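Local coordinates for UV damage endonuclease (Sulfolobus acidocaldarius, PDB 3TC3), which probably nicks DNA next to ultraviolet and other lesions as a manganese-binding endonuclease of excision repair, built on a TIM barrel, at residues Arg176-Glu179 against Asn180-Leu184; Leu143-His146 against Ala147-Asp151; Arg242-Lys245 against Asp246-Ile250; Thr40-Leu43 against Ser44-Ser47. All coordinates share one frame; numbering follows the deposited sequence.

Contact 1 (Arg176-Glu179 against Asn180-Leu184)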
loop_
_atom_site.group_PDB
_atom_site.type_symbol
_atom_site.label_atom_id
_atom_site.label_comp_id
_atom_site.label_asym_id
_atom_site.label_seq_id
_atom_site.Cartn_x
_atom_site.Cartn_y
_atom_site.Cartn_z
ATOM N N ARG A 176 -9.829 19.406 -6.445
ATOM C CA ARG A 176 -9.701 18.569 -7.677
ATOM C C ARG A 176 -9.617 17.078 -7.251
ATOM O O ARG A 176 -10.229 16.208 -7.902
ATOM C CB ARG A 176 -8.439 18.827 -8.511
ATOM C CG ARG A 176 -8.467 20.203 -9.221
ATOM C CD ARG A 176 -7.390 20.236 -10.364
ATOM N NE ARG A 176 -6.063 19.754 -9.930
ATOM C CZ ARG A 176 -5.196 20.484 -9.249
ATOM N NH1 ARG A 176 -5.466 21.792 -8.959
ATOM N NH2 ARG A 176 -4.056 19.952 -8.856
ATOM N N PHE A 177 -8.948 16.799 -6.138
ATOM C CA PHE A 177 -8.912 15.383 -5.750
ATOM C C PHE A 177 -10.313 14.866 -5.464
ATOM O O PHE A 177 -10.691 13.769 -5.851
ATOM C CB PHE A 177 -8.029 15.242 -4.520
ATOM C CG PHE A 177 -7.938 13.812 -4.032
ATOM C CD1 PHE A 177 -8.954 13.237 -3.214
ATOM C CD2 PHE A 177 -6.823 13.045 -4.379
ATOM C CE1 PHE A 177 -8.842 11.918 -2.863
ATOM C CE2 PHE A 177 -6.753 11.682 -4.021
ATOM C CZ PHE A 177 -7.751 11.120 -3.212
ATOM N N ILE A 178 -11.035 15.610 -4.626
ATOM C CA ILE A 178 -12.415 15.217 -4.244
ATOM C C ILE A 178 -13.348 15.090 -5.500
ATOM O O ILE A 178 -14.070 14.072 -5.607
ATOM C CB ILE A 178 -13.002 16.218 -3.253
ATOM C CG1 ILE A 178 -12.256 16.058 -1.904
ATOM C CG2 ILE A 178 -14.522 15.944 -3.063
ATOM C CD1 ILE A 178 -12.631 17.119 -0.856
ATOM N N GLU A 179 -13.232 16.054 -6.436
ATOM C CA GLU A 179 -14.060 16.000 -7.645
ATOM C C GLU A 179 -13.800 14.711 -8.428
ATOM O O GLU A 179 -14.730 14.051 -8.847
ATOM C CB GLU A 179 -13.845 17.233 -8.538
ATOM C CG GLU A 179 -14.993 17.320 -9.603
ATOM C CD GLU A 179 -14.826 18.209 -10.840
ATOM O OE1 GLU A 179 -13.816 18.920 -10.996
ATOM O OE2 GLU A 179 -15.767 18.144 -11.677
ATOM N N ASN A 180 -12.506 14.397 -8.625
ATOM C CA ASN A 180 -12.200 13.259 -9.481
ATOM C C ASN A 180 -12.436 11.942 -8.736
ATOM O O ASN A 180 -12.836 10.951 -9.336
ATOM C CB ASN A 180 -10.717 13.331 -9.906
ATOM C CG ASN A 180 -10.462 14.520 -10.917
ATOM O OD1 ASN A 180 -11.462 15.107 -11.385
ATOM N ND2 ASN A 180 -9.264 14.882 -11.211
ATOM N N PHE A 181 -12.225 11.950 -7.383
ATOM C CA PHE A 181 -12.572 10.791 -6.602
ATOM C C PHE A 181 -14.061 10.385 -6.785
ATOM O O PHE A 181 -14.428 9.216 -6.882
ATOM C CB PHE A 181 -12.303 11.052 -5.086
ATOM C CG PHE A 181 -12.823 9.978 -4.220
ATOM C CD1 PHE A 181 -12.140 8.751 -4.069
ATOM C CD2 PHE A 181 -13.979 10.223 -3.473
ATOM C CE1 PHE A 181 -12.690 7.694 -3.237
ATOM C CE2 PHE A 181 -14.484 9.225 -2.673
ATOM C CZ PHE A 181 -13.847 7.967 -2.503
ATOM N N ARG A 182 -14.899 11.426 -6.856
ATOM C CA ARG A 182 -16.352 11.207 -6.892
ATOM C C ARG A 182 -16.809 10.649 -8.271
ATOM O O ARG A 182 -17.978 10.272 -8.403
ATOM C CB ARG A 182 -17.031 12.576 -6.598
ATOM C CG ARG A 182 -17.048 12.768 -5.070
ATOM C CD ARG A 182 -17.522 14.162 -4.754
ATOM N NE ARG A 182 -17.550 14.347 -3.308
ATOM C CZ ARG A 182 -17.714 15.516 -2.730
ATOM N NH1 ARG A 182 -17.804 16.642 -3.479
ATOM N NH2 ARG A 182 -17.710 15.554 -1.381
ATOM N N LYS A 183 -15.914 10.655 -9.240
ATOM C CA LYS A 183 -16.211 10.035 -10.556
ATOM C C LYS A 183 -15.746 8.582 -10.626
ATOM O O LYS A 183 -15.957 7.904 -11.663
ATOM C CB LYS A 183 -15.539 10.833 -11.629
ATOM C CG LYS A 183 -16.131 12.208 -11.757
ATOM C CD LYS A 183 -15.287 12.997 -12.740
ATOM C CE LYS A 183 -15.824 14.419 -12.830
ATOM N NZ LYS A 183 -14.813 15.075 -13.737
ATOM N N LEU A 184 -15.009 8.106 -9.652
ATOM C CA LEU A 184 -14.561 6.706 -9.716
ATOM C C LEU A 184 -15.654 5.649 -9.622
ATOM O O LEU A 184 -16.655 5.837 -8.920
ATOM C CB LEU A 184 -13.561 6.449 -8.545
ATOM C CG LEU A 184 -12.231 7.173 -8.613
ATOM C CD1 LEU A 184 -11.481 6.943 -7.357
ATOM C CD2 LEU A 184 -11.422 6.706 -9.863
HETATM O O HOH W 1 -11.086 18.004 -11.058
#
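Arg-182 runs alongside Ile-178 in the last part of helix 170-181 and the turn that follows, and its side chain can be followed atom by atom. Arg-182 CB sits 3.5 Å from Ile-178 O and equally near the carbonyl of Glu-179. Arg-182 CG is set anti to the carbonyl carbon (chi1 -82°) and passes 3.3 Å from Ile-178 O; from there the chain continues extended to NE, keeping company with the isoleucine. CD then brushes the methyl CG2 of Ile-178. At the tip the guanidinium lies flat over that methyl in a tight contact: Ile-178 CG2 stands 3.2 Å from Arg-182 CZ, above the middle of one face. At the edge of the group, NH2 donates to Arg-212 O.

The same carbonyl, Ile-178 O, takes the backbone N of Arg-182 at 3.0 Å, although the bond is bent, 142° at the hydrogen. On the outward side, a water donates to both Glu-179 OE1 and Asn-180 OD1, while Glu-179 OE2 and Lys-183 NZ form a long salt bridge of 3.8 Å. Asn-180 ND2 turns elsewhere, to Leu-128 O. Inward, Phe-177 CE1 meets Phe-181 CB at 4.2 Å. The exposed Glu-179 and Lys-183 thus make an ion pair that probably contributes little, whereas Arg-182 joins an apolar face to a polar edge.

Contact 2 (Leu143-His146 against Ala147-Asp151)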
loop_
_atom_site.group_PDB
_atom_site.type_symbol
_atom_site.label_atom_id
_atom_site.label_comp_id
_atom_site.label_asym_id
_atom_site.label_seq_id
_atom_site.Cartn_x
_atom_site.Cartn_y
_atom_site.Cartn_z
ATOM N N LEU A 143 -5.567 2.456 -11.353
ATOM C CA LEU A 143 -6.440 2.103 -10.196
ATOM C C LEU A 143 -7.419 0.977 -10.519
ATOM O O LEU A 143 -7.583 0.060 -9.661
ATOM C CB LEU A 143 -7.198 3.369 -9.706
ATOM C CG LEU A 143 -6.300 4.368 -9.006
ATOM C CD1 LEU A 143 -7.104 5.682 -8.842
ATOM C CD2 LEU A 143 -5.677 3.863 -7.711
ATOM N N LYS A 144 -7.968 0.983 -11.744
ATOM C CA LYS A 144 -8.887 -0.090 -12.165
ATOM C C LYS A 144 -8.163 -1.444 -12.206
ATOM O O LYS A 144 -8.685 -2.449 -11.722
ATOM C CB LYS A 144 -9.384 0.252 -13.570
ATOM C CG LYS A 144 -10.183 -0.900 -14.091
ATOM C CD LYS A 144 -10.719 -0.607 -15.489
ATOM C CE LYS A 144 -11.711 -1.743 -15.910
ATOM N NZ LYS A 144 -11.000 -3.025 -16.057
ATOM N N TYR A 145 -6.881 -1.476 -12.655
ATOM C CA TYR A 145 -6.150 -2.744 -12.581
ATOM C C TYR A 145 -5.960 -3.241 -11.140
ATOM O O TYR A 145 -6.084 -4.448 -10.884
ATOM C CB TYR A 145 -4.742 -2.555 -13.276
ATOM C CG TYR A 145 -3.616 -3.419 -12.721
ATOM C CD1 TYR A 145 -3.725 -4.812 -12.621
ATOM C CD2 TYR A 145 -2.414 -2.792 -12.253
ATOM C CE1 TYR A 145 -2.704 -5.607 -12.039
ATOM C CE2 TYR A 145 -1.402 -3.570 -11.753
ATOM C CZ TYR A 145 -1.561 -4.976 -11.649
ATOM O OH TYR A 145 -0.603 -5.758 -11.080
ATOM N N HIS A 146 -5.682 -2.316 -10.229
ATOM C CA HIS A 146 -5.526 -2.743 -8.835
ATOM C C HIS A 146 -6.805 -3.322 -8.255
ATOM O O HIS A 146 -6.757 -4.345 -7.609
ATOM C CB HIS A 146 -5.027 -1.551 -7.981
ATOM C CG HIS A 146 -3.537 -1.239 -8.208
ATOM N ND1 HIS A 146 -3.033 -0.724 -9.394
ATOM C CD2 HIS A 146 -2.437 -1.507 -7.387
ATOM C CE1 HIS A 146 -1.657 -0.642 -9.274
ATOM N NE2 HIS A 146 -1.320 -1.093 -8.064
ATOM N N ALA A 147 -7.938 -2.641 -8.545
ATOM C CA ALA A 147 -9.251 -3.150 -8.071
ATOM C C ALA A 147 -9.523 -4.469 -8.769
ATOM O O ALA A 147 -10.021 -5.419 -8.117
ATOM C CB ALA A 147 -10.297 -2.151 -8.433
ATOM N N ASP A 148 -9.249 -4.550 -10.060
ATOM C CA ASP A 148 -9.495 -5.840 -10.749
ATOM C C ASP A 148 -8.671 -6.976 -10.101
ATOM O O ASP A 148 -9.113 -8.152 -10.095
ATOM C CB ASP A 148 -9.117 -5.729 -12.242
ATOM C CG ASP A 148 -10.133 -4.920 -13.063
ATOM O OD1 ASP A 148 -11.221 -4.625 -12.544
ATOM O OD2 ASP A 148 -9.774 -4.590 -14.199
ATOM N N LEU A 149 -7.395 -6.677 -9.773
ATOM C CA LEU A 149 -6.535 -7.749 -9.217
ATOM C C LEU A 149 -7.136 -8.261 -7.897
ATOM O O LEU A 149 -7.314 -9.489 -7.683
ATOM C CB LEU A 149 -5.089 -7.265 -9.048
ATOM C CG LEU A 149 -4.126 -8.303 -8.491
ATOM C CD1 LEU A 149 -3.971 -9.459 -9.539
ATOM C CD2 LEU A 149 -2.816 -7.686 -8.135
ATOM N N LEU A 150 -7.477 -7.353 -7.015
ATOM C CA LEU A 150 -8.098 -7.671 -5.720
ATOM C C LEU A 150 -9.462 -8.378 -5.945
ATOM O O LEU A 150 -9.748 -9.402 -5.251
ATOM C CB LEU A 150 -8.234 -6.386 -4.910
ATOM C CG LEU A 150 -6.791 -5.810 -4.587
ATOM C CD1 LEU A 150 -6.995 -4.435 -3.914
ATOM C CD2 LEU A 150 -6.013 -6.691 -3.643
ATOM N N ASP A 151 -10.257 -7.891 -6.929
ATOM C CA ASP A 151 -11.516 -8.571 -7.222
ATOM C C ASP A 151 -11.270 -9.989 -7.680
ATOM O O ASP A 151 -12.046 -10.899 -7.353
ATOM C CB ASP A 151 -12.214 -7.836 -8.333
ATOM C CG ASP A 151 -12.965 -6.608 -7.920
ATOM O OD1 ASP A 151 -13.185 -6.346 -6.733
ATOM O OD2 ASP A 151 -13.400 -5.903 -8.862
#
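Lys-144 and Asp-148, one helical turn apart, form the charged pair of this piece of helix 133-153. Lys-144 NZ donates to the syn lone pair of Asp-148 OD2, 2.7 Å away, on the side of the other carboxylate oxygen. With CG anti to the backbone N (chi1 173°), the lysine chain stays extended until a bend at its last torsion, -66°, swings NZ back to the carboxylate. Asp-148 OD2 also receives Lys-97 NZ in a second salt bridge, so two ammonium groups share one oxygen, which should help to keep the aspartate ionised although it is buried.

Among the main-chain bonds, Asp-148 N reaches Lys-144 O at 2.7 Å, Leu-149 N reaches Tyr-145 O at 2.8 Å, and Leu-150 N reaches His-146 O at 3.1 Å in a nearly straight bond of 174°.

Polar bonds to the surroundings fix the two rings: the Tyr-145 OH bonds to Ser-81 O and Ile-84 N, and His-146 is held at both nitrogens, ND1 by Glu-142 O and NE2 by Ser-81 OG.

The apolar contacts are looser. Tyr-145 and Leu-149 run in step along the helix, with Tyr-145 CE1 4.2 Å from Leu-149 CB. Leu-150 and His-146 press on strands 117-120 and 158-162. Helix 133-153 is the helix of the beta-alpha-beta crossover between these two strands, one unit of the TIM barrel, and lays one flank on both.

Contact 3 (Arg242-Lys245 against Asp246-Ile250)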
loop_
_atom_site.group_PDB
_atom_site.type_symbol
_atom_site.label_atom_id
_atom_site.label_comp_id
_atom_site.label_asym_id
_atom_site.label_seq_id
_atom_site.Cartn_x
_atom_site.Cartn_y
_atom_site.Cartn_z
ATOM N N ARG A 242 -10.396 7.506 13.513
ATOM C CA ARG A 242 -11.812 7.796 13.314
ATOM C C ARG A 242 -12.206 7.774 11.804
ATOM O O ARG A 242 -13.386 7.767 11.478
ATOM C CB ARG A 242 -12.120 9.123 13.996
ATOM C CG ARG A 242 -11.691 9.019 15.434
ATOM C CD ARG A 242 -12.337 10.089 16.322
ATOM N NE ARG A 242 -12.479 11.408 15.684
ATOM C CZ ARG A 242 -11.805 12.509 16.046
ATOM N NH1 ARG A 242 -10.931 12.479 17.059
ATOM N NH2 ARG A 242 -12.001 13.647 15.378
ATOM N N THR A 243 -11.217 7.751 10.892
ATOM C CA THR A 243 -11.520 7.683 9.470
ATOM C C THR A 243 -11.652 6.276 8.961
ATOM O O THR A 243 -12.024 6.103 7.820
ATOM C CB THR A 243 -10.524 8.426 8.590
ATOM O OG1 THR A 243 -9.273 7.715 8.600
ATOM C CG2 THR A 243 -10.259 9.867 9.147
ATOM N N TRP A 244 -11.421 5.290 9.844
ATOM C CA TRP A 244 -11.541 3.868 9.441
ATOM C C TRP A 244 -12.768 3.262 10.044
ATOM O O TRP A 244 -13.036 3.466 11.219
ATOM C CB TRP A 244 -10.305 3.066 9.884
ATOM C CG TRP A 244 -9.089 3.490 9.167
ATOM C CD1 TRP A 244 -8.320 4.597 9.449
ATOM C CD2 TRP A 244 -8.373 2.745 8.156
ATOM N NE1 TRP A 244 -7.200 4.641 8.585
ATOM C CE2 TRP A 244 -7.190 3.557 7.803
ATOM C CE3 TRP A 244 -8.606 1.579 7.459
ATOM C CZ2 TRP A 244 -6.305 3.204 6.778
ATOM C CZ3 TRP A 244 -7.673 1.212 6.465
ATOM C CH2 TRP A 244 -6.567 2.021 6.134
ATOM N N LYS A 245 -13.386 2.372 9.306
ATOM C CA LYS A 245 -14.498 1.638 9.936
ATOM C C LYS A 245 -13.936 0.398 10.648
ATOM O O LYS A 245 -14.458 -0.046 11.667
ATOM C CB LYS A 245 -15.584 1.314 8.894
ATOM C CG LYS A 245 -16.609 2.465 8.863
ATOM C CD LYS A 245 -17.613 2.354 7.738
ATOM C CE LYS A 245 -18.298 3.711 7.532
ATOM N NZ LYS A 245 -17.380 4.537 6.676
ATOM N N ASP A 246 -12.810 -0.111 10.115
ATOM C CA ASP A 246 -12.137 -1.292 10.680
ATOM C C ASP A 246 -10.788 -0.862 11.322
ATOM O O ASP A 246 -10.569 0.313 11.594
ATOM C CB ASP A 246 -11.965 -2.398 9.601
ATOM C CG ASP A 246 -11.434 -1.867 8.270
ATOM O OD1 ASP A 246 -11.093 -0.672 8.186
ATOM O OD2 ASP A 246 -11.358 -2.628 7.271
ATOM N N ARG A 247 -9.878 -1.796 11.580
ATOM C CA ARG A 247 -8.651 -1.415 12.161
ATOM C C ARG A 247 -7.813 -0.546 11.163
ATOM O O ARG A 247 -7.636 -0.894 10.002
ATOM C CB ARG A 247 -7.888 -2.684 12.503
ATOM C CG ARG A 247 -6.658 -2.425 13.258
ATOM C CD ARG A 247 -5.863 -3.678 13.397
ATOM N NE ARG A 247 -6.451 -4.547 14.384
ATOM C CZ ARG A 247 -5.926 -5.700 14.739
ATOM N NH1 ARG A 247 -4.795 -6.144 14.186
ATOM N NH2 ARG A 247 -6.531 -6.397 15.664
ATOM N N PRO A 248 -7.227 0.540 11.650
ATOM C CA PRO A 248 -6.360 1.334 10.734
ATOM C C PRO A 248 -5.141 0.646 10.267
ATOM O O PRO A 248 -4.605 -0.260 10.953
ATOM C CB PRO A 248 -5.975 2.531 11.528
ATOM C CG PRO A 248 -6.773 2.498 12.755
ATOM C CD PRO A 248 -7.310 1.128 12.997
ATOM N N MET A 249 -4.657 1.057 9.089
ATOM C CA MET A 249 -3.315 0.721 8.654
ATOM C C MET A 249 -2.445 1.858 8.868
ATOM O O MET A 249 -2.851 2.999 8.619
ATOM C CB MET A 249 -3.315 0.407 7.194
ATOM C CG MET A 249 -4.205 -0.754 6.761
ATOM S SD MET A 249 -4.240 -0.949 4.932
ATOM C CE MET A 249 -5.235 -2.366 4.769
ATOM N N ILE A 250 -1.193 1.627 9.304
ATOM C CA ILE A 250 -0.194 2.679 9.351
ATOM C C ILE A 250 1.042 2.247 8.575
ATOM O O ILE A 250 1.351 1.038 8.470
ATOM C CB ILE A 250 0.207 3.142 10.742
ATOM C CG1 ILE A 250 0.818 2.083 11.548
ATOM C CG2 ILE A 250 -1.063 3.598 11.554
ATOM C CD1 ILE A 250 1.094 2.554 13.017
HETATM O O HOH W 2 -12.226 1.203 6.541
#
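Trp-244 has CG anti to its carbonyl carbon (chi1 -67°), and chi2 of 80° turns the indole broadside to the chain that comes back through Pro-248 and Met-249. Pro-248 CA rests over the five-membered ring of Trp-244, 3.6 Å from its centroid and 13° off the normal, a CH-pi contact. On that same face Met-249 N lies toward the rim, 3.6 Å from Trp-244 CZ2. The Met-249 and Trp-244 side chains cross at about a right angle; Met-249 CG meets Trp-244 CH2 at 3.7 Å, and SD makes an oblique Met-aromatic contact.

Asp-246 OD1 comes in at the ring edge, in plane, 3.4 Å from Trp-244 CE3, where the slightly positive ring hydrogen probably suits it. A water donates to Asp-246 OD1 at 2.7 Å and accepts from Lys-245 N, bridging the two. Asp-246 N is buried with no partner in the model.

The indole NE1 donates to Val-217 O at the start of strand 217-220, and Arg-117 of strand 117-120 touches the ring. The tryptophan is thereby wedged where the loop after helix 233-241 enters strand 249-252; Ile-250 of that strand, and Pro-248 just before it, make backbone bonds to strand 283-287.

Contact 4 (Thr40-Leu43 against Ser44-Ser47)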
loop_
_atom_site.group_PDB
_atom_site.type_symbol
_atom_site.label_atom_id
_atom_site.label_comp_id
_atom_site.label_asym_id
_atom_site.label_seq_id
_atom_site.Cartn_x
_atom_site.Cartn_y
_atom_site.Cartn_z
ATOM N N THR A 40 8.772 -7.387 -13.503
ATOM C CA THR A 40 7.943 -6.724 -14.525
ATOM C C THR A 40 8.685 -6.871 -15.826
ATOM O O THR A 40 9.749 -7.475 -15.878
ATOM C CB THR A 40 7.642 -5.261 -14.242
ATOM O OG1 THR A 40 6.603 -4.849 -15.152
ATOM C CG2 THR A 40 8.887 -4.337 -14.286
ATOM N N ILE A 41 8.013 -6.427 -16.873
ATOM C CA ILE A 41 8.611 -6.528 -18.206
ATOM C C ILE A 41 8.575 -5.148 -18.873
ATOM O O ILE A 41 7.748 -4.260 -18.562
ATOM C CB ILE A 41 7.832 -7.572 -19.016
ATOM C CG1 ILE A 41 6.443 -7.080 -19.395
ATOM C CG2 ILE A 41 7.928 -8.968 -18.334
ATOM C CD1 ILE A 41 5.843 -7.920 -20.516
ATOM N N LYS A 42 9.526 -4.959 -19.812
ATOM C CA LYS A 42 9.583 -3.688 -20.576
ATOM C C LYS A 42 8.455 -3.603 -21.582
ATOM O O LYS A 42 8.008 -4.629 -22.119
ATOM C CB LYS A 42 10.926 -3.572 -21.369
ATOM C CG LYS A 42 12.209 -3.741 -20.481
ATOM C CD LYS A 42 13.513 -3.733 -21.312
ATOM C CE LYS A 42 13.773 -5.106 -21.925
ATOM N NZ LYS A 42 15.202 -5.348 -22.313
ATOM N N LEU A 43 8.008 -2.396 -21.841
ATOM C CA LEU A 43 6.966 -2.219 -22.884
ATOM C C LEU A 43 7.334 -2.961 -24.178
ATOM O O LEU A 43 6.507 -3.648 -24.817
ATOM C CB LEU A 43 6.708 -0.728 -23.155
ATOM C CG LEU A 43 5.607 -0.479 -24.175
ATOM C CD1 LEU A 43 4.260 -1.227 -23.822
ATOM C CD2 LEU A 43 5.406 1.014 -24.415
ATOM N N SER A 44 8.601 -2.870 -24.527
ATOM C CA SER A 44 9.107 -3.481 -25.751
ATOM C C SER A 44 8.978 -5.022 -25.795
ATOM O O SER A 44 9.181 -5.617 -26.851
ATOM C CB SER A 44 10.563 -3.013 -25.938
ATOM O OG SER A 44 11.423 -3.607 -24.956
ATOM N N SER A 45 8.762 -5.650 -24.626
ATOM C CA SER A 45 8.574 -7.086 -24.442
ATOM C C SER A 45 7.127 -7.516 -24.316
ATOM O O SER A 45 6.844 -8.742 -24.162
ATOM C CB SER A 45 9.292 -7.526 -23.172
ATOM O OG SER A 45 10.666 -7.185 -23.181
ATOM N N LEU A 46 6.195 -6.569 -24.451
ATOM C CA LEU A 46 4.787 -6.904 -24.271
ATOM C C LEU A 46 4.326 -8.012 -25.209
ATOM O O LEU A 46 4.357 -7.862 -26.452
ATOM C CB LEU A 46 3.906 -5.630 -24.339
ATOM C CG LEU A 46 2.377 -5.752 -24.293
ATOM C CD1 LEU A 46 1.968 -6.383 -22.935
ATOM C CD2 LEU A 46 1.763 -4.344 -24.387
ATOM N N SER A 47 3.844 -9.124 -24.663
ATOM C CA SER A 47 3.038 -10.050 -25.501
ATOM C C SER A 47 2.189 -10.830 -24.521
ATOM O O SER A 47 2.492 -10.853 -23.259
ATOM C CB SER A 47 3.977 -11.027 -26.246
ATOM O OG SER A 47 4.428 -12.042 -25.368
#
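Lys-42 O receives the backbone N of Ser-45 at 2.8 Å, the shorter of two main-chain bonds that fold this loop. The donor stands above the carbonyl plane, 53° out of it, and so is not aimed at a lone pair; the N-H itself points fairly well, at 152°. One residue on, Leu-46 N repeats the step to Leu-43 O at 3.0 Å, again from above the carbonyl plane. Ser-45 CB packs beside the first acceptor, 3.3 Å from Lys-42 O.

Two successive i to i+3 bonds make a short 3-10 turn, set in the loop between strand 22-27 and helix 48-71. Just after it, Ser-47 is the N-cap of that helix, and its OG accepts from Arg-50 N.

The side chains of the turn touch lightly. Leu-43 CD1 and Leu-46 CD2 meet at 4.0 Å, methyl to methyl, where the two side chains cross at a slant. Lys-42 CB lies 3.6 Å from Ser-44 OG, and farther along Lys-42 CE comes within 3.9 Å of Ser-45 OG and about as near Ser-44 OG. From the residues before the turn, Ile-41 extends CD1 to within 3.9 Å of Ser-45 O and 4.0 Å of Leu-46 CA. This isoleucine is buried against Arg-50 and Val-54 of helix 48-71 and Leu-86 of a nearby loop, while Leu-46 touches Val-51.

Overall arrangement
Contacts 1, 2 and 4 lie in the helices and loops around the eight-stranded parallel barrel; contact 3 runs into one of its strands. Contact 2 is the buried one, mid-helix, its charges paired within the helix and beyond it. Contacts 1 and 3 are partly buried and sit at transitions: a helix end with polar groups outward, and a strand entrance where an aromatic face does the work without direct hydrogen bonds between its two segments. Contact 4 is a surface turn held mainly by the backbone, its centre about 37 Å from that of contact 3. Contacts 1 and 2 do not touch, though Asn-180 and Leu-184 reach helix 133-153, which carries contact 2.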